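Local coordinates for putative curved DNA-binding protein (Chaetomium thermophilum var. thermophilum DSM 1495, PDB 4IPA) that is the Arx1 of a thermophilic fungus, a methionine-aminopeptidase-like M24 family member linked to ribosome biogenesis that possibly binds DNA, at residues 80-84 with 127-131; 245-251 with 350-354. One frame throughout, in Å; residues are numbered along the deposited sequence.

Contact 1 of 2, residues 80-84 with 127-131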
ATOM      1  N   GLY A  80      -9.763   8.218 -12.084  1.00 19.80           N
ATOM      2  CA  GLY A  80      -8.757   7.367 -12.691  1.00 22.65           C
ATOM      3  C   GLY A  80      -8.108   6.424 -11.689  1.00 22.52           C
ATOM      4  O   GLY A  80      -8.686   6.146 -10.637  1.00 21.43           O
ATOM      5  N   PHE A  81      -6.920   5.924 -12.022  1.00 18.08           N
ATOM      6  CA  PHE A  81      -6.134   5.101 -11.100  1.00 19.88           C
ATOM      7  C   PHE A  81      -5.522   5.955  -9.970  1.00 21.62           C
ATOM      8  O   PHE A  81      -5.045   7.056 -10.212  1.00 21.07           O
ATOM      9  CB  PHE A  81      -4.974   4.426 -11.845  1.00 19.26           C
ATOM     10  CG  PHE A  81      -5.394   3.377 -12.837  1.00 24.32           C
ATOM     11  CD1 PHE A  81      -5.980   3.735 -14.050  1.00 22.41           C
ATOM     12  CD2 PHE A  81      -5.175   2.030 -12.574  1.00 19.67           C
ATOM     13  CE1 PHE A  81      -6.353   2.766 -14.972  1.00 22.35           C
ATOM     14  CE2 PHE A  81      -5.551   1.057 -13.498  1.00 19.80           C
ATOM     15  CZ  PHE A  81      -6.139   1.426 -14.694  1.00 20.65           C
ATOM     16  N   SER A  82      -5.525   5.445  -8.743  1.00 20.14           N
ATOM     17  CA  SER A  82      -4.642   5.972  -7.715  1.00 17.55           C
ATOM     18  C   SER A  82      -3.370   5.111  -7.695  1.00 16.54           C
ATOM     19  O   SER A  82      -2.358   5.495  -7.128  1.00 15.98           O
ATOM     20  CB  SER A  82      -5.315   5.963  -6.332  1.00 15.92           C
ATOM     21  OG  SER A  82      -5.584   4.635  -5.889  1.00 17.80           O
ATOM     22  N   HIS A  83      -3.420   3.944  -8.333  1.00 17.05           N
ATOM     23  CA  HIS A  83      -2.268   3.032  -8.326  1.00 14.34           C
ATOM     24  C   HIS A  83      -2.498   1.926  -9.326  1.00 15.28           C
ATOM     25  O   HIS A  83      -3.544   1.268  -9.290  1.00 16.79           O
ATOM     26  CB  HIS A  83      -2.069   2.413  -6.940  1.00 14.44           C
ATOM     27  CG  HIS A  83      -0.699   1.844  -6.704  1.00 15.54           C
ATOM     28  ND1 HIS A  83      -0.302   0.612  -7.194  1.00 14.02           N
ATOM     29  CD2 HIS A  83       0.357   2.321  -5.994  1.00 14.22           C
ATOM     30  CE1 HIS A  83       0.939   0.367  -6.811  1.00 15.90           C
ATOM     31  NE2 HIS A  83       1.367   1.389  -6.084  1.00 13.43           N
ATOM     32  N   PRO A  84      -1.515   1.695 -10.207  1.00 14.12           N
ATOM     33  CA  PRO A  84      -1.599   0.620 -11.198  1.00 16.98           C
ATOM     34  C   PRO A  84      -1.772  -0.736 -10.518  1.00 16.02           C
ATOM     35  O   PRO A  84      -1.359  -0.898  -9.368  1.00 15.14           O
ATOM     36  CB  PRO A  84      -0.226   0.675 -11.878  1.00 15.62           C
ATOM     37  CG  PRO A  84       0.670   1.240 -10.843  1.00 14.64           C
ATOM     38  CD  PRO A  84      -0.169   2.290 -10.159  1.00 14.39           C
ATOM     39  N   TYR A 127      -9.422  12.139  -5.065  1.00 18.07           N
ATOM     40  CA  TYR A 127      -9.414  11.419  -3.792  1.00 16.65           C
ATOM     41  C   TYR A 127      -9.209   9.923  -4.031  1.00 20.03           C
ATOM     42  O   TYR A 127     -10.103   9.217  -4.521  1.00 17.56           O
ATOM     43  CB  TYR A 127     -10.686  11.717  -2.975  1.00 18.96           C
ATOM     44  CG  TYR A 127     -10.873  13.215  -2.752  1.00 19.32           C
ATOM     45  CD1 TYR A 127     -10.024  13.918  -1.906  1.00 16.73           C
ATOM     46  CD2 TYR A 127     -11.858  13.926  -3.429  1.00 18.52           C
ATOM     47  CE1 TYR A 127     -10.165  15.282  -1.710  1.00 19.91           C
ATOM     48  CE2 TYR A 127     -12.010  15.306  -3.244  1.00 18.66           C
ATOM     49  CZ  TYR A 127     -11.161  15.972  -2.385  1.00 22.56           C
ATOM     50  OH  TYR A 127     -11.289  17.331  -2.195  1.00 26.07           O
ATOM     51  N   GLY A 128      -8.015   9.449  -3.690  1.00 15.48           N
ATOM     52  CA  GLY A 128      -7.629   8.085  -3.993  1.00 18.46           C
ATOM     53  C   GLY A 128      -7.596   7.142  -2.807  1.00 20.35           C
ATOM     54  O   GLY A 128      -7.332   7.554  -1.666  1.00 15.63           O
ATOM     55  N   THR A 129      -7.885   5.874  -3.077  1.00 14.13           N
ATOM     56  CA  THR A 129      -7.717   4.824  -2.087  1.00 17.40           C
ATOM     57  C   THR A 129      -6.755   3.817  -2.679  1.00 16.68           C
ATOM     58  O   THR A 129      -6.959   3.355  -3.795  1.00 16.90           O
ATOM     59  CB  THR A 129      -9.044   4.082  -1.815  1.00 20.49           C
ATOM     60  OG1 THR A 129      -9.524   3.540  -3.050  1.00 24.20           O
ATOM     61  CG2 THR A 129     -10.098   5.038  -1.247  1.00 21.71           C
ATOM     62  N   ILE A 130      -5.706   3.484  -1.942  1.00 16.16           N
ATOM     63  CA  ILE A 130      -4.789   2.434  -2.358  1.00 17.57           C
ATOM     64  C   ILE A 130      -4.958   1.250  -1.400  1.00 18.68           C
ATOM     65  O   ILE A 130      -5.090   1.446  -0.187  1.00 15.41           O
ATOM     66  CB  ILE A 130      -3.322   2.940  -2.376  1.00 16.16           C
ATOM     67  CG1 ILE A 130      -3.202   4.168  -3.285  1.00 15.91           C
ATOM     68  CG2 ILE A 130      -2.366   1.839  -2.851  1.00 12.73           C
ATOM     69  CD1 ILE A 130      -1.799   4.764  -3.354  1.00 14.20           C
ATOM     70  N   VAL A 131      -5.000   0.033  -1.946  1.00 13.74           N
ATOM     71  CA  VAL A 131      -5.139  -1.172  -1.132  1.00 16.19           C
ATOM     72  C   VAL A 131      -4.046  -2.166  -1.486  1.00 17.02           C
ATOM     73  O   VAL A 131      -3.603  -2.219  -2.630  1.00 16.55           O
ATOM     74  CB  VAL A 131      -6.517  -1.889  -1.346  1.00 15.67           C
ATOM     75  CG1 VAL A 131      -7.667  -1.000  -0.952  1.00 15.89           C
ATOM     76  CG2 VAL A 131      -6.683  -2.338  -2.790  1.00 17.74           C
TER

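Contact 2 of 2, residues 245-251 with 350-354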
ATOM      1  N   PRO A 245      -1.127  11.761  13.117  1.00 19.86           N
ATOM      2  CA  PRO A 245      -2.495  11.618  12.608  1.00 20.19           C
ATOM      3  C   PRO A 245      -3.478  12.453  13.430  1.00 19.56           C
ATOM      4  O   PRO A 245      -3.378  12.470  14.653  1.00 21.27           O
ATOM      5  CB  PRO A 245      -2.789  10.126  12.796  1.00 15.57           C
ATOM      6  CG  PRO A 245      -1.448   9.481  12.994  1.00 19.06           C
ATOM      7  CD  PRO A 245      -0.595  10.499  13.654  1.00 16.28           C
ATOM      8  N   GLU A 246      -4.410  13.115  12.753  1.00 16.34           N
ATOM      9  CA  GLU A 246      -5.387  13.975  13.390  1.00 18.51           C
ATOM     10  C   GLU A 246      -6.757  13.660  12.825  1.00 21.83           C
ATOM     11  O   GLU A 246      -6.885  13.247  11.661  1.00 20.38           O
ATOM     12  CB  GLU A 246      -5.080  15.451  13.108  1.00 19.62           C
ATOM     13  CG  GLU A 246      -3.743  15.951  13.634  1.00 23.63           C
ATOM     14  CD  GLU A 246      -3.571  17.455  13.429  1.00 34.20           C
ATOM     15  OE1 GLU A 246      -2.989  17.851  12.401  1.00 35.27           O
ATOM     16  OE2 GLU A 246      -4.024  18.247  14.289  1.00 41.46           O
ATOM     17  N   VAL A 247      -7.784  13.870  13.645  1.00 20.74           N
ATOM     18  CA  VAL A 247      -9.160  13.815  13.178  1.00 19.43           C
ATOM     19  C   VAL A 247      -9.259  14.712  11.957  1.00 19.01           C
ATOM     20  O   VAL A 247      -8.698  15.805  11.950  1.00 18.55           O
ATOM     21  CB  VAL A 247     -10.135  14.299  14.274  1.00 26.66           C
ATOM     22  CG1 VAL A 247     -11.517  14.636  13.683  1.00 26.10           C
ATOM     23  CG2 VAL A 247     -10.247  13.258  15.389  1.00 24.22           C
ATOM     24  N   GLY A 248      -9.952  14.252  10.919  1.00 19.47           N
ATOM     25  CA  GLY A 248      -9.991  14.969   9.648  1.00 17.42           C
ATOM     26  C   GLY A 248      -9.050  14.399   8.580  1.00 20.23           C
ATOM     27  O   GLY A 248      -9.205  14.692   7.396  1.00 19.08           O
ATOM     28  N   ASP A 249      -8.078  13.583   8.994  1.00 17.50           N
ATOM     29  CA  ASP A 249      -7.072  13.032   8.073  1.00 17.54           C
ATOM     30  C   ASP A 249      -7.557  11.796   7.308  1.00 21.43           C
ATOM     31  O   ASP A 249      -8.305  10.965   7.842  1.00 20.86           O
ATOM     32  CB  ASP A 249      -5.821  12.588   8.834  1.00 17.15           C
ATOM     33  CG  ASP A 249      -4.927  13.743   9.289  1.00 18.82           C
ATOM     34  OD1 ASP A 249      -5.195  14.927   8.983  1.00 18.37           O
ATOM     35  OD2 ASP A 249      -3.917  13.431   9.956  1.00 15.43           O
ATOM     36  N   VAL A 250      -7.107  11.662   6.063  1.00 19.67           N
ATOM     37  CA  VAL A 250      -7.081  10.349   5.419  1.00 18.48           C
ATOM     38  C   VAL A 250      -5.635   9.861   5.185  1.00 19.78           C
ATOM     39  O   VAL A 250      -4.773  10.609   4.688  1.00 17.87           O
ATOM     40  CB  VAL A 250      -7.891  10.324   4.111  1.00 21.00           C
ATOM     41  CG1 VAL A 250      -7.671   9.011   3.384  1.00 18.56           C
ATOM     42  CG2 VAL A 250      -9.367  10.529   4.412  1.00 17.98           C
ATOM     43  N   TRP A 251      -5.381   8.602   5.550  1.00 17.21           N
ATOM     44  CA  TRP A 251      -4.056   8.006   5.425  1.00 13.43           C
ATOM     45  C   TRP A 251      -4.036   6.712   4.609  1.00 17.10           C
ATOM     46  O   TRP A 251      -4.957   5.891   4.675  1.00 15.12           O
ATOM     47  CB  TRP A 251      -3.501   7.671   6.802  1.00 13.58           C
ATOM     48  CG  TRP A 251      -3.052   8.821   7.608  1.00 14.80           C
ATOM     49  CD1 TRP A 251      -3.842   9.709   8.283  1.00 13.16           C
ATOM     50  CD2 TRP A 251      -1.696   9.194   7.882  1.00 15.43           C
ATOM     51  NE1 TRP A 251      -3.065  10.627   8.933  1.00 15.37           N
ATOM     52  CE2 TRP A 251      -1.740  10.329   8.719  1.00 16.95           C
ATOM     53  CE3 TRP A 251      -0.444   8.670   7.508  1.00 14.79           C
ATOM     54  CZ2 TRP A 251      -0.587  10.964   9.188  1.00 14.07           C
ATOM     55  CZ3 TRP A 251       0.702   9.291   7.968  1.00 13.88           C
ATOM     56  CH2 TRP A 251       0.622  10.435   8.807  1.00 17.19           C
ATOM     57  N   ALA A 350      -9.868   6.582   7.213  1.00 18.87           N
ATOM     58  CA  ALA A 350     -10.308   7.914   7.594  1.00 21.82           C
ATOM     59  C   ALA A 350     -10.317   8.041   9.117  1.00 22.48           C
ATOM     60  O   ALA A 350     -10.706   7.115   9.829  1.00 20.88           O
ATOM     61  CB  ALA A 350     -11.683   8.207   7.026  1.00 23.50           C
ATOM     62  N   ILE A 351      -9.862   9.186   9.604  1.00 20.18           N
ATOM     63  CA  ILE A 351      -9.857   9.471  11.018  1.00 21.22           C
ATOM     64  C   ILE A 351     -10.938  10.496  11.284  1.00 23.55           C
ATOM     65  O   ILE A 351     -10.866  11.613  10.784  1.00 22.09           O
ATOM     66  CB  ILE A 351      -8.503  10.031  11.466  1.00 21.32           C
ATOM     67  CG1 ILE A 351      -7.373   9.106  10.981  1.00 22.50           C
ATOM     68  CG2 ILE A 351      -8.484  10.199  12.977  1.00 22.35           C
ATOM     69  CD1 ILE A 351      -5.963   9.444  11.502  1.00 18.01           C
ATOM     70  N   THR A 352     -11.957  10.111  12.044  1.00 27.39           N
ATOM     71  CA  THR A 352     -13.028  11.041  12.380  1.00 26.27           C
ATOM     72  C   THR A 352     -13.257  11.067  13.885  1.00 27.88           C
ATOM     73  O   THR A 352     -12.587  10.360  14.647  1.00 25.30           O
ATOM     74  CB  THR A 352     -14.366  10.629  11.733  1.00 25.25           C
ATOM     75  OG1 THR A 352     -14.842   9.428  12.361  1.00 31.59           O
ATOM     76  CG2 THR A 352     -14.210  10.393  10.241  1.00 28.99           C
ATOM     77  N   LYS A 353     -14.231  11.882  14.282  1.00 27.30           N
ATOM     78  CA  LYS A 353     -14.753  11.960  15.641  1.00 30.34           C
ATOM     79  C   LYS A 353     -14.817  10.603  16.300  1.00 32.23           C
ATOM     80  O   LYS A 353     -14.452  10.440  17.463  1.00 30.40           O
ATOM     81  CB  LYS A 353     -16.189  12.470  15.569  1.00 36.92           C
ATOM     82  CG  LYS A 353     -16.441  13.804  16.189  1.00 38.04           C
ATOM     83  CD  LYS A 353     -17.823  14.291  15.767  1.00 47.64           C
ATOM     84  CE  LYS A 353     -18.858  13.185  15.904  1.00 48.84           C
ATOM     85  NZ  LYS A 353     -20.187  13.599  15.369  1.00 56.28           N
ATOM     86  N   ASN A 354     -15.330   9.637  15.545  1.00 32.98           N
ATOM     87  CA  ASN A 354     -15.592   8.303  16.057  1.00 31.03           C
ATOM     88  C   ASN A 354     -14.402   7.362  15.958  1.00 32.10           C
ATOM     89  O   ASN A 354     -14.544   6.156  16.134  1.00 33.43           O
ATOM     90  CB  ASN A 354     -16.787   7.710  15.322  1.00 33.89           C
ATOM     91  CG  ASN A 354     -18.086   8.429  15.654  1.00 42.43           C
ATOM     92  OD1 ASN A 354     -18.364   8.729  16.821  1.00 33.37           O
ATOM     93  ND2 ASN A 354     -18.882   8.718  14.628  1.00 40.15           N
TER

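Contact 1 of 2, residues 80-84 with 127-131
Ser82 supplies the polar part of the contact with 127-131. Its OG lies 2.8 Å from Thr129 O and is also within hydrogen-bonding distance of Ala122 O, so the hydroxyl has a single proton to offer two backbone carbonyls. A chi1 of 65° sets OG between the backbone N and the carbonyl carbon of Ser82, turned to the Thr129 peptide. The hydroxyl of Thr129 is used separately, bonding to Ser36 OG. Beside the contact, His83 ND1 donates to Pro84 O at 2.9 Å, in the carbonyl plane and on a lone pair, which helps fix the rotation of the imidazole.

These residues belong to the outer strands of a three-stranded antiparallel sheet, 79-88 and 127-136, with 115-124 between them, inside the M24 metallopeptidase region. Ser82 and His83 both face Gly121 in a classic beta bulge, and the chain turns a corner there. The corner probably lets Ser82 CA come to 5.2 Å from Gly128 CA, although strand 115-124 lies between the two strands.

The remaining contacts are van der Waals. Ser82 CB comes to 3.9 Å from Gly128 CA, on the side where Gly128 has no CB to obstruct it. Ile130 packs against Ser82 and His83: its CG1 is 3.6 Å from Ser82 OG, and its CD1 reaches Ser82 O at 3.9 Å. His83 and Ile130 cross at about a right angle, the CG2 methyl meeting His83 CB at 4.1 Å and approaching the ring obliquely. With CG anti to the backbone N (chi1 -161°), the imidazole is carried beside that methyl, and both side chains also touch Gln119 of the central strand.

Contact 2 of 2, residues 245-251 with 350-354
Ile351 CD1 meets the indole of Trp251 obliquely, 3.9 Å from Trp251 CD1, while Pro245 lies over one face of the ring, with CG 3.9 Å above the plane and offset toward the rim. The other flat group, the Asp249 carboxylate, is gripped at OD2 from opposite faces of its plane. Glu246 N donates from well above that plane, and Trp251 NE1 donates at 3.1 Å, on the anti side but 31° out of the plane; Lys229 adds a salt bridge to the same oxygen, which would probably stabilise its negative charge. OD2 thus fixes the indole against the preceding loop.

Ile351 packs against the inner side of residues 245-249. Its CG1 runs anti to the carbonyl carbon (chi1 -51°) and delivers CD1 to Pro245 CB, a tight 3.5 Å, while CB and CG2 pack against Glu246 O. Val247 lies farther out, its CG2 3.8 Å from Thr352 O.

The backbone of Ile351 is held at both ends: Asp249 O accepts from its N at 2.9 Å, nearly straight on, and its O accepts from Gly248 N at 2.8 Å. Val250 and Ala350 follow as a non-hydrogen-bonded antiparallel pair. Residues Glu246 to Asp249 form a type II beta turn, closed by Asp249 N to Glu246 O, with Gly248 at positive phi, and it leads into strand 250-258 of the five-stranded antiparallel sheet, beside strand 342-352.

The two contacts belong to different sheets: contact 1 to the three-stranded sheet within the M24 region, contact 2 to the five-stranded sheet formed later in the chain. Their centres are about 19 Å apart, and their nearest atoms, about 5 Å apart, do not touch. Thr348 connects them, since its OG1 bonds to Ile130 O of contact 1 and its side chain meets Val250 of contact 2. Contact 1 is fully buried, its centre about 10 Å from that of the chain; contact 2, about 18 Å out, is partly exposed. Two such sheets meeting are consistent with the pita-bread fold of the M24 family.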